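Local coordinates for proto-oncogene tyrosine-protein kinase receptor Ret (Danio rerio, PDB 7AMK) that acts as a receptor tyrosine kinase whose cadherin-like extracellular domains take part in assembling a complex with GDNF and its co-receptor GFR alpha 1, at residues V193-K198 with R264-V269; I226-D231 with Q274-L279; S233-G238 with F260-D265. The protein carries 4 engineered substitutions. All blocks are in the same frame, centred on the assembly; numbering follows the deposited sequence.

Contact 1: residues V193-K198 with R264-V269; sequences VDREEK and RDTTPV. With CA (calcium ion), chain M; CA (calcium ion), chain L; CA (calcium ion), chain N.
Arg-195 and Glu-196, neighbours in a loop of the second cadherin-like domain, both reach the loop that follows strand 255-263 in the third. Arg-195 NH2 gives a weak, bent hydrogen bond to the carbonyl O of Arg-264 at 2.9 Å, which lies at the guanidinium's edge, while CG2 of Thr-266 rests over one face, 3.4 Å from Arg-195 CZ. Two bends along the arginine chain, at chi2 (-71°) and chi3 (-58°), curl it round to this position. Arg-195 NH2 also makes a salt bridge with Glu-196 OE2 at 2.7 Å, met on the anti side of the carboxylate and well out of its plane. Arginine suits the place because its planar cation offers several N-H groups at the edge for a carbonyl and carboxylates, Asp-228 among them, and a flat face for a methyl.

Glu-196 works through calcium. Glu-196 OE1 binds one ion at 2.3 Å, together with OD1 of Asp-194, and Glu-196 OE2 binds the next at 2.6 Å. OD1 of Asp-265 holds that second ion from the far loop at 2.4 Å, and its OD2 passes on to a third. The carboxylates of Glu-196 and Asp-265 are turned 67° apart, and their oxygens OE2 and OD1 stand 3.1 Å from each other, an approach made tolerable by the shared cation. Asp-194 OD1 also accepts from the backbone N of Glu-196, closing an Asx turn. Glu-142 and Asp-231 join both of the first two sites; Asp-228 and the backbone O of Glu-229 complete the middle one, and two waters the first, as in calcium-bound cadherin linkers. The joint therefore rests on acidic groups bridged by metal, the arginine probably offsetting part of their charge, and its rigidity should depend on calcium.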
loop_
_atom_site.group_PDB
_atom_site.type_symbol
_atom_site.label_atom_id
_atom_site.label_comp_id
_atom_site.label_asym_id
_atom_site.label_seq_id
_atom_site.Cartn_x
_atom_site.Cartn_y
_atom_site.Cartn_z
ATOM N N VAL A 193 -37.382 -16.097 -16.902
ATOM C CA VAL A 193 -36.720 -16.418 -15.648
ATOM C C VAL A 193 -35.783 -15.264 -15.271
ATOM O O VAL A 193 -35.575 -14.323 -16.040
ATOM C CB VAL A 193 -35.984 -17.769 -15.736
ATOM C CG1 VAL A 193 -36.991 -18.816 -16.140
ATOM C CG2 VAL A 193 -34.830 -17.713 -16.782
ATOM N N ASP A 194 -35.249 -15.331 -14.052
ATOM C CA ASP A 194 -34.449 -14.260 -13.460
ATOM C C ASP A 194 -33.146 -14.878 -12.983
ATOM O O ASP A 194 -33.129 -15.659 -12.018
ATOM C CB ASP A 194 -35.219 -13.562 -12.326
ATOM C CG ASP A 194 -34.416 -12.422 -11.643
ATOM O OD1 ASP A 194 -33.345 -12.020 -12.147
ATOM O OD2 ASP A 194 -34.856 -11.935 -10.577
ATOM N N ARG A 195 -32.055 -14.571 -13.688
ATOM C CA ARG A 195 -30.764 -15.124 -13.307
ATOM C C ARG A 195 -30.458 -14.792 -11.846
ATOM O O ARG A 195 -29.881 -15.609 -11.122
ATOM C CB ARG A 195 -29.674 -14.594 -14.244
ATOM C CG ARG A 195 -28.333 -15.353 -14.187
ATOM C CD ARG A 195 -27.536 -15.132 -12.898
ATOM N NE ARG A 195 -27.234 -13.727 -12.666
ATOM C CZ ARG A 195 -26.435 -13.246 -11.717
ATOM N NH1 ARG A 195 -25.780 -14.036 -10.881
ATOM N NH2 ARG A 195 -26.292 -11.932 -11.601
ATOM N N GLU A 196 -30.878 -13.612 -11.383
ATOM C CA GLU A 196 -30.613 -13.194 -10.010
ATOM C C GLU A 196 -31.416 -13.988 -8.988
ATOM O O GLU A 196 -31.068 -13.994 -7.806
ATOM C CB GLU A 196 -30.898 -11.696 -9.833
ATOM C CG GLU A 196 -29.734 -10.767 -10.231
ATOM C CD GLU A 196 -29.581 -10.579 -11.758
ATOM O OE1 GLU A 196 -30.615 -10.544 -12.466
ATOM O OE2 GLU A 196 -28.427 -10.447 -12.240
ATOM N N GLU A 197 -32.491 -14.636 -9.392
ATOM C CA GLU A 197 -33.172 -15.512 -8.454
ATOM C C GLU A 197 -32.573 -16.905 -8.485
ATOM O O GLU A 197 -32.358 -17.503 -7.423
ATOM C CB GLU A 197 -34.671 -15.585 -8.761
ATOM N N LYS A 198 -32.265 -17.414 -9.681
ATOM C CA LYS A 198 -31.757 -18.769 -9.817
ATOM C C LYS A 198 -30.946 -18.877 -11.105
ATOM O O LYS A 198 -31.430 -18.478 -12.168
ATOM C CB LYS A 198 -32.928 -19.762 -9.815
ATOM C CG LYS A 198 -32.620 -21.059 -9.057
ATOM C CD LYS A 198 -33.753 -22.075 -9.205
ATOM C CE LYS A 198 -33.481 -23.312 -8.360
ATOM N NZ LYS A 198 -34.512 -24.362 -8.565
ATOM N N ARG A 264 -25.576 -6.041 -9.247
ATOM C CA ARG A 264 -25.995 -7.426 -9.060
ATOM C C ARG A 264 -25.732 -8.300 -10.277
ATOM O O ARG A 264 -25.709 -9.531 -10.143
ATOM C CB ARG A 264 -27.474 -7.477 -8.684
ATOM C CG ARG A 264 -27.729 -6.802 -7.353
ATOM C CD ARG A 264 -29.152 -7.000 -6.851
ATOM N NE ARG A 264 -29.322 -6.342 -5.555
ATOM C CZ ARG A 264 -29.009 -6.879 -4.380
ATOM N NH1 ARG A 264 -28.535 -8.112 -4.284
ATOM N NH2 ARG A 264 -29.176 -6.155 -3.273
ATOM N N ASP A 265 -25.534 -7.701 -11.447
ATOM C CA ASP A 265 -25.197 -8.452 -12.647
ATOM C C ASP A 265 -23.751 -8.957 -12.594
ATOM O O ASP A 265 -22.879 -8.374 -11.942
ATOM C CB ASP A 265 -25.390 -7.587 -13.892
ATOM C CG ASP A 265 -26.811 -7.094 -14.040
ATOM O OD1 ASP A 265 -27.741 -7.891 -13.797
ATOM O OD2 ASP A 265 -27.013 -5.904 -14.379
ATOM N N THR A 266 -23.504 -10.056 -13.297
ATOM C CA THR A 266 -22.174 -10.635 -13.430
ATOM C C THR A 266 -21.395 -9.954 -14.546
ATOM O O THR A 266 -21.955 -9.303 -15.432
ATOM C CB THR A 266 -22.251 -12.143 -13.736
ATOM O OG1 THR A 266 -22.687 -12.328 -15.086
ATOM C CG2 THR A 266 -23.230 -12.828 -12.799
ATOM N N THR A 267 -20.082 -10.130 -14.495
ATOM C CA THR A 267 -19.119 -9.555 -15.404
ATOM C C THR A 267 -18.020 -10.589 -15.587
ATOM O O THR A 267 -17.622 -11.241 -14.611
ATOM C CB THR A 267 -18.484 -8.259 -14.873
ATOM O OG1 THR A 267 -19.504 -7.322 -14.508
ATOM C CG2 THR A 267 -17.597 -7.642 -15.961
ATOM N N PRO A 268 -17.499 -10.754 -16.800
ATOM C CA PRO A 268 -16.352 -11.650 -16.973
ATOM C C PRO A 268 -15.158 -11.141 -16.170
ATOM O O PRO A 268 -15.036 -9.948 -15.867
ATOM C CB PRO A 268 -16.091 -11.616 -18.486
ATOM C CG PRO A 268 -17.392 -11.107 -19.086
ATOM C CD PRO A 268 -17.926 -10.141 -18.070
ATOM N N VAL A 269 -14.289 -12.085 -15.803
ATOM C CA VAL A 269 -13.163 -11.800 -14.924
ATOM C C VAL A 269 -12.359 -10.610 -15.447
ATOM O O VAL A 269 -12.129 -10.456 -16.652
ATOM C CB VAL A 269 -12.295 -13.066 -14.783
ATOM C CG1 VAL A 269 -11.007 -12.767 -14.040
ATOM C CG2 VAL A 269 -13.095 -14.170 -14.095
HETATM CA CA CA M . -28.887 -9.787 -14.676
HETATM CA CA CA L . -32.596 -10.435 -13.605
HETATM CA CA CA N . -25.627 -3.952 -14.389
HETATM O O HOH W 1 -33.207 -8.780 -12.071
HETATM O O HOH W 2 -34.703 -10.689 -14.560
#

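Contact 2: residues I226-D231 with Q274-L279; sequences IYDEDD and QVQNKL. With CA (calcium ion), chain M; CA (calcium ion), chain N; CA (calcium ion), chain L.
Two oxygen acceptors, OD1 of Asp-230 and OD1 of Asn-277, stand only 2.9 Å apart with no hydrogen between them, because both bind the same calcium, each at 2.3 Å. The side chains cross at about a right angle, their carboxylate and amide planes 79° apart. Asp-230 supplies charge, while the asparagine gives a neutral oxygen and keeps an ND2 that bonds to Thr-267; OD2 of Asp-230 finds its partner in Thr-343.

Beside the metal, Gln-276 stretches across, its CG anti to the backbone N and the rest of the chain extended, long enough for NE2 to reach the carbonyl O of Asp-228 at 3.1 Å. The bond is fairly straight at hydrogen, 158°, but the donor sits above the carbonyl plane. Gln-276 and Asn-277 are the two corner residues of a type II turn from Val-275 to Lys-278; Asn-277 has positive phi (69°), which asparagine tolerates well. Asp-228 itself binds the middle calcium through OD1 and pairs with Arg-195, and Asp-231 spans that ion and the one at the second-domain end, also bound by Asp-194.

The linker leaves strand 215-227 of the second domain, and the turn facing it leads into strand 279-283, with Asn-277 packed on Thr-313 of strand 312-321.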
loop_
_atom_site.group_PDB
_atom_site.type_symbol
_atom_site.label_atom_id
_atom_site.label_comp_id
_atom_site.label_asym_id
_atom_site.label_seq_id
_atom_site.Cartn_x
_atom_site.Cartn_y
_atom_site.Cartn_z
ATOM N N ILE A 226 -28.848 -20.712 -16.664
ATOM C CA ILE A 226 -29.476 -19.415 -16.940
ATOM C C ILE A 226 -28.378 -18.380 -17.136
ATOM O O ILE A 226 -27.594 -18.107 -16.213
ATOM C CB ILE A 226 -30.442 -18.968 -15.831
ATOM C CG1 ILE A 226 -31.485 -20.058 -15.473
ATOM C CG2 ILE A 226 -31.133 -17.664 -16.253
ATOM C CD1 ILE A 226 -32.416 -20.520 -16.615
ATOM N N TYR A 227 -28.323 -17.811 -18.337
ATOM C CA TYR A 227 -27.360 -16.769 -18.657
ATOM C C TYR A 227 -27.870 -15.395 -18.244
ATOM O O TYR A 227 -29.070 -15.118 -18.246
ATOM C CB TYR A 227 -27.040 -16.758 -20.149
ATOM C CG TYR A 227 -26.182 -17.914 -20.590
ATOM C CD1 TYR A 227 -25.741 -18.875 -19.684
ATOM C CD2 TYR A 227 -25.787 -18.028 -21.907
ATOM C CE1 TYR A 227 -24.935 -19.946 -20.098
ATOM C CE2 TYR A 227 -24.989 -19.070 -22.330
ATOM C CZ TYR A 227 -24.575 -20.028 -21.435
ATOM O OH TYR A 227 -23.804 -21.056 -21.908
ATOM N N ASP A 228 -26.931 -14.535 -17.905
ATOM C CA ASP A 228 -27.198 -13.242 -17.305
ATOM C C ASP A 228 -27.276 -12.184 -18.386
ATOM O O ASP A 228 -26.592 -12.252 -19.407
ATOM C CB ASP A 228 -26.081 -12.889 -16.317
ATOM C CG ASP A 228 -26.372 -11.668 -15.514
ATOM O OD1 ASP A 228 -27.358 -11.685 -14.778
ATOM O OD2 ASP A 228 -25.595 -10.700 -15.591
ATOM N N GLU A 229 -28.098 -11.179 -18.143
ATOM C CA GLU A 229 -28.033 -9.967 -18.940
ATOM C C GLU A 229 -27.922 -8.783 -17.990
ATOM O O GLU A 229 -28.105 -8.914 -16.780
ATOM C CB GLU A 229 -29.237 -9.842 -19.876
ATOM C CG GLU A 229 -30.489 -9.411 -19.220
ATOM C CD GLU A 229 -31.597 -9.162 -20.242
ATOM O OE1 GLU A 229 -31.359 -9.442 -21.436
ATOM O OE2 GLU A 229 -32.700 -8.690 -19.862
ATOM N N ASP A 230 -27.597 -7.620 -18.546
ATOM C CA ASP A 230 -27.351 -6.417 -17.754
ATOM C C ASP A 230 -28.713 -5.795 -17.471
ATOM O O ASP A 230 -29.254 -5.033 -18.269
ATOM C CB ASP A 230 -26.400 -5.473 -18.494
ATOM C CG ASP A 230 -26.082 -4.179 -17.712
ATOM O OD1 ASP A 230 -26.496 -4.009 -16.548
ATOM O OD2 ASP A 230 -25.403 -3.319 -18.301
ATOM N N ASP A 231 -29.294 -6.152 -16.325
ATOM C CA ASP A 231 -30.630 -5.669 -15.984
ATOM C C ASP A 231 -30.671 -5.112 -14.564
ATOM O O ASP A 231 -31.749 -5.037 -13.964
ATOM C CB ASP A 231 -31.689 -6.775 -16.185
ATOM C CG ASP A 231 -31.516 -7.969 -15.208
ATOM O OD1 ASP A 231 -30.552 -7.999 -14.415
ATOM O OD2 ASP A 231 -32.374 -8.875 -15.230
ATOM N N GLN A 274 -15.314 -7.789 -23.054
ATOM C CA GLN A 274 -16.769 -7.789 -23.103
ATOM C C GLN A 274 -17.309 -6.404 -22.767
ATOM O O GLN A 274 -16.723 -5.673 -21.965
ATOM C CB GLN A 274 -17.325 -8.832 -22.133
ATOM C CG GLN A 274 -18.830 -8.695 -21.861
ATOM C CD GLN A 274 -19.691 -8.887 -23.111
ATOM O OE1 GLN A 274 -20.162 -7.916 -23.720
ATOM N NE2 GLN A 274 -19.913 -10.145 -23.487
ATOM N N VAL A 275 -18.408 -6.026 -23.419
ATOM C CA VAL A 275 -19.026 -4.732 -23.161
ATOM C C VAL A 275 -20.279 -4.852 -22.303
ATOM O O VAL A 275 -20.700 -3.850 -21.703
ATOM C CB VAL A 275 -19.362 -3.995 -24.471
ATOM C CG1 VAL A 275 -19.860 -2.587 -24.151
ATOM C CG2 VAL A 275 -18.141 -3.934 -25.381
ATOM N N GLN A 276 -20.878 -6.042 -22.225
ATOM C CA GLN A 276 -21.996 -6.294 -21.323
ATOM C C GLN A 276 -21.643 -5.916 -19.894
ATOM O O GLN A 276 -20.687 -6.437 -19.313
ATOM C CB GLN A 276 -22.401 -7.771 -21.374
ATOM C CG GLN A 276 -23.168 -8.239 -20.127
ATOM C CD GLN A 276 -23.880 -9.583 -20.296
ATOM O OE1 GLN A 276 -23.954 -10.143 -21.398
ATOM N NE2 GLN A 276 -24.437 -10.089 -19.198
ATOM N N ASN A 277 -22.426 -5.015 -19.316
ATOM C CA ASN A 277 -22.297 -4.673 -17.907
ATOM C C ASN A 277 -21.022 -3.921 -17.609
ATOM O O ASN A 277 -20.645 -3.792 -16.450
ATOM C CB ASN A 277 -22.362 -5.901 -17.002
ATOM C CG ASN A 277 -22.965 -5.576 -15.678
ATOM O OD1 ASN A 277 -23.934 -4.843 -15.615
ATOM N ND2 ASN A 277 -22.381 -6.085 -14.603
ATOM N N LYS A 278 -20.339 -3.439 -18.630
ATOM C CA LYS A 278 -19.170 -2.609 -18.422
ATOM C C LYS A 278 -19.598 -1.257 -17.868
ATOM O O LYS A 278 -20.500 -0.606 -18.410
ATOM C CB LYS A 278 -18.422 -2.447 -19.743
ATOM C CG LYS A 278 -17.136 -1.652 -19.655
ATOM C CD LYS A 278 -16.540 -1.520 -21.060
ATOM C CE LYS A 278 -15.380 -0.541 -21.104
ATOM N NZ LYS A 278 -14.899 -0.336 -22.512
ATOM N N LEU A 279 -18.944 -0.825 -16.790
ATOM C CA LEU A 279 -19.097 0.539 -16.288
ATOM C C LEU A 279 -17.933 1.395 -16.789
ATOM O O LEU A 279 -16.772 1.065 -16.544
ATOM C CB LEU A 279 -19.140 0.578 -14.756
ATOM C CG LEU A 279 -20.148 -0.304 -14.022
ATOM C CD1 LEU A 279 -20.047 -0.073 -12.492
ATOM C CD2 LEU A 279 -21.521 0.006 -14.552
HETATM CA CA CA M . -28.887 -9.787 -14.676
HETATM CA CA CA N . -25.627 -3.952 -14.389
HETATM CA CA CA L . -32.596 -10.435 -13.605
HETATM O O HOH W 1 -33.207 -8.780 -12.071
HETATM O O HOH W 2 -34.703 -10.689 -14.560
#

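Contact 3: residues S233-G238 with F260-D265; sequences SPYVQG and FVYDRD. Engineered in segment 233-238: Gln-237 (natural residue Asn). With CA (calcium ion), chain N; CA (calcium ion), chain M.
Tyr-235 lays its ring across Tyr-262 of the neighbouring strand. Its CB leaves the backbone with CG between N and the carbonyl carbon (chi1 63°), a placement that swings the ring over the partner strand. Tyr-235 CG passes 4.1 Å from the carbonyl O of Tyr-262, and CD1 comes closer to that oxygen, at 3.4 Å. Further out, CE1 and CE2 flank CB of Tyr-262, which sits 3.7 Å from Tyr-235 CZ and makes a CH-pi contact with the ring face. At the tip, Tyr-235 OH lies over a face of the Arg-264 guanidinium, 3.6 Å from NH2. A tyrosine can thus offer a broad apolar face to a CB and still end in a polar group near the charge.

Alongside, the backbones pair antiparallel: Tyr-235 N to Tyr-262 O 3.0 Å, Tyr-262 N to Tyr-235 O 2.9 Å. This joins the short, weakly bonded edge strand 235-236 to strand 255-263 in the cadherin-like, Greek-key beta sandwich of the third domain. On the other face of the sheet from the tyrosines, Val-236 and Val-261 lie together and pack on Leu-353; Pro-234 CB touches Val-261 CG1 at 3.5 Å, and both of these residues pack on Leu-279. Where strand 255-263 ends, Asp-263 grips a calcium with both carboxylate oxygens, and its OD1 also accepts from the backbone N of Asp-265, closing an Asx turn.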
loop_
_atom_site.group_PDB
_atom_site.type_symbol
_atom_site.label_atom_id
_atom_site.label_comp_id
_atom_site.label_asym_id
_atom_site.label_seq_id
_atom_site.Cartn_x
_atom_site.Cartn_y
_atom_site.Cartn_z
ATOM N N SER A 233 -28.953 -1.773 -12.260
ATOM C CA SER A 233 -28.085 -0.614 -12.287
ATOM C C SER A 233 -27.125 -0.621 -11.105
ATOM O O SER A 233 -27.425 -1.185 -10.050
ATOM C CB SER A 233 -28.901 0.667 -12.258
ATOM O OG SER A 233 -29.807 0.645 -11.179
ATOM N N PRO A 234 -25.959 -0.010 -11.284
ATOM C CA PRO A 234 -25.006 0.106 -10.182
ATOM C C PRO A 234 -25.524 1.032 -9.098
ATOM O O PRO A 234 -26.368 1.892 -9.331
ATOM C CB PRO A 234 -23.768 0.678 -10.860
ATOM C CG PRO A 234 -24.310 1.419 -12.041
ATOM C CD PRO A 234 -25.445 0.586 -12.526
ATOM N N TYR A 235 -25.016 0.832 -7.882
ATOM C CA TYR A 235 -25.455 1.629 -6.737
ATOM C C TYR A 235 -24.349 1.658 -5.685
ATOM O O TYR A 235 -23.476 0.774 -5.621
ATOM C CB TYR A 235 -26.747 1.083 -6.114
ATOM C CG TYR A 235 -26.606 -0.330 -5.536
ATOM C CD1 TYR A 235 -26.782 -1.447 -6.342
ATOM C CD2 TYR A 235 -26.302 -0.539 -4.187
ATOM C CE1 TYR A 235 -26.657 -2.761 -5.817
ATOM C CE2 TYR A 235 -26.176 -1.835 -3.662
ATOM C CZ TYR A 235 -26.354 -2.937 -4.479
ATOM O OH TYR A 235 -26.231 -4.209 -3.970
ATOM N N VAL A 236 -24.416 2.659 -4.850
ATOM C CA VAL A 236 -23.500 2.772 -3.727
ATOM C C VAL A 236 -24.226 2.319 -2.478
ATOM O O VAL A 236 -25.460 2.377 -2.385
ATOM C CB VAL A 236 -22.957 4.204 -3.558
ATOM C CG1 VAL A 236 -22.012 4.516 -4.689
ATOM C CG2 VAL A 236 -24.109 5.182 -3.555
ATOM N N GLN A 237 -23.454 1.833 -1.524
ATOM C CA GLN A 237 -23.965 1.439 -0.227
ATOM C C GLN A 237 -23.485 2.492 0.760
ATOM O O GLN A 237 -22.278 2.635 0.992
ATOM C CB GLN A 237 -23.495 0.040 0.144
ATOM C CG GLN A 237 -24.220 -0.546 1.335
ATOM C CD GLN A 237 -24.320 -2.055 1.260
ATOM O OE1 GLN A 237 -23.838 -2.667 0.304
ATOM N NE2 GLN A 237 -24.952 -2.667 2.265
ATOM N N GLY A 238 -24.417 3.253 1.291
ATOM C CA GLY A 238 -24.078 4.315 2.228
ATOM C C GLY A 238 -23.793 5.619 1.497
ATOM O O GLY A 238 -24.684 6.169 0.844
ATOM N N PHE A 260 -16.762 2.264 -3.312
ATOM C CA PHE A 260 -17.237 0.971 -3.780
ATOM C C PHE A 260 -18.583 1.145 -4.459
ATOM O O PHE A 260 -19.472 1.811 -3.920
ATOM C CB PHE A 260 -17.366 -0.022 -2.619
ATOM C CG PHE A 260 -16.046 -0.420 -2.023
ATOM C CD1 PHE A 260 -15.284 -1.415 -2.609
ATOM C CD2 PHE A 260 -15.559 0.223 -0.906
ATOM C CE1 PHE A 260 -14.057 -1.777 -2.070
ATOM C CE2 PHE A 260 -14.337 -0.127 -0.364
ATOM C CZ PHE A 260 -13.584 -1.133 -0.947
ATOM N N VAL A 261 -18.728 0.543 -5.638
ATOM C CA VAL A 261 -19.980 0.533 -6.379
ATOM C C VAL A 261 -20.341 -0.920 -6.626
ATOM O O VAL A 261 -19.468 -1.730 -6.951
ATOM C CB VAL A 261 -19.867 1.330 -7.701
ATOM C CG1 VAL A 261 -21.008 0.982 -8.654
ATOM C CG2 VAL A 261 -19.800 2.834 -7.391
ATOM N N TYR A 262 -21.610 -1.253 -6.457
ATOM C CA TYR A 262 -22.072 -2.624 -6.549
ATOM C C TYR A 262 -23.048 -2.785 -7.701
ATOM O O TYR A 262 -23.807 -1.868 -8.031
ATOM C CB TYR A 262 -22.736 -3.083 -5.242
ATOM C CG TYR A 262 -21.844 -2.872 -4.038
ATOM C CD1 TYR A 262 -21.820 -1.648 -3.366
ATOM C CD2 TYR A 262 -21.005 -3.885 -3.584
ATOM C CE1 TYR A 262 -20.987 -1.454 -2.262
ATOM C CE2 TYR A 262 -20.181 -3.700 -2.504
ATOM C CZ TYR A 262 -20.166 -2.493 -1.837
ATOM O OH TYR A 262 -19.322 -2.343 -0.748
ATOM N N ASP A 263 -23.013 -3.966 -8.315
ATOM C CA ASP A 263 -23.908 -4.271 -9.430
ATOM C C ASP A 263 -24.276 -5.745 -9.326
ATOM O O ASP A 263 -23.389 -6.605 -9.297
ATOM C CB ASP A 263 -23.230 -3.950 -10.774
ATOM C CG ASP A 263 -24.202 -3.923 -11.942
ATOM O OD1 ASP A 263 -25.020 -4.845 -12.073
ATOM O OD2 ASP A 263 -24.143 -2.974 -12.743
ATOM N N ARG A 264 -25.576 -6.041 -9.247
ATOM C CA ARG A 264 -25.995 -7.426 -9.060
ATOM C C ARG A 264 -25.732 -8.300 -10.277
ATOM O O ARG A 264 -25.709 -9.531 -10.143
ATOM C CB ARG A 264 -27.474 -7.477 -8.684
ATOM C CG ARG A 264 -27.729 -6.802 -7.353
ATOM C CD ARG A 264 -29.152 -7.000 -6.851
ATOM N NE ARG A 264 -29.322 -6.342 -5.555
ATOM C CZ ARG A 264 -29.009 -6.879 -4.380
ATOM N NH1 ARG A 264 -28.535 -8.112 -4.284
ATOM N NH2 ARG A 264 -29.176 -6.155 -3.273
ATOM N N ASP A 265 -25.534 -7.701 -11.447
ATOM C CA ASP A 265 -25.197 -8.452 -12.647
ATOM C C ASP A 265 -23.751 -8.957 -12.594
ATOM O O ASP A 265 -22.879 -8.374 -11.942
ATOM C CB ASP A 265 -25.390 -7.587 -13.892
ATOM C CG ASP A 265 -26.811 -7.094 -14.040
ATOM O OD1 ASP A 265 -27.741 -7.891 -13.797
ATOM O OD2 ASP A 265 -27.013 -5.904 -14.379
HETATM CA CA CA N . -25.627 -3.952 -14.389
HETATM CA CA CA M . -28.887 -9.787 -14.676
HETATM O O HOH W 3 -27.579 -3.869 -8.844
HETATM O O HOH W 4 -20.786 1.836 -1.408
#

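Overall arrangement
Contacts 1 and 2 surround the calcium row between the second and third cadherin-like domains; contact 3 reaches it at one end. Contact 1 joins the two domains directly, contact 2 sets the linker against a loop of the third, and contact 3 lies within the third domain's sheet. All three are partly buried, but contact 1 pairs carboxylates across calcium beside an arginine, contact 2 pairs a carboxylate with an amide, and contact 3 has the larger interface, with strand pairing, an apolar side and a face with two tyrosines. Asp-265 belongs to contacts 1 and 3, its OD1 2.9 Å from OD1 of Asp-231 in contact 2. Asp-263 at the end of strand 255-263 and Asp-265 just after it tie the calcium sites to the sheet.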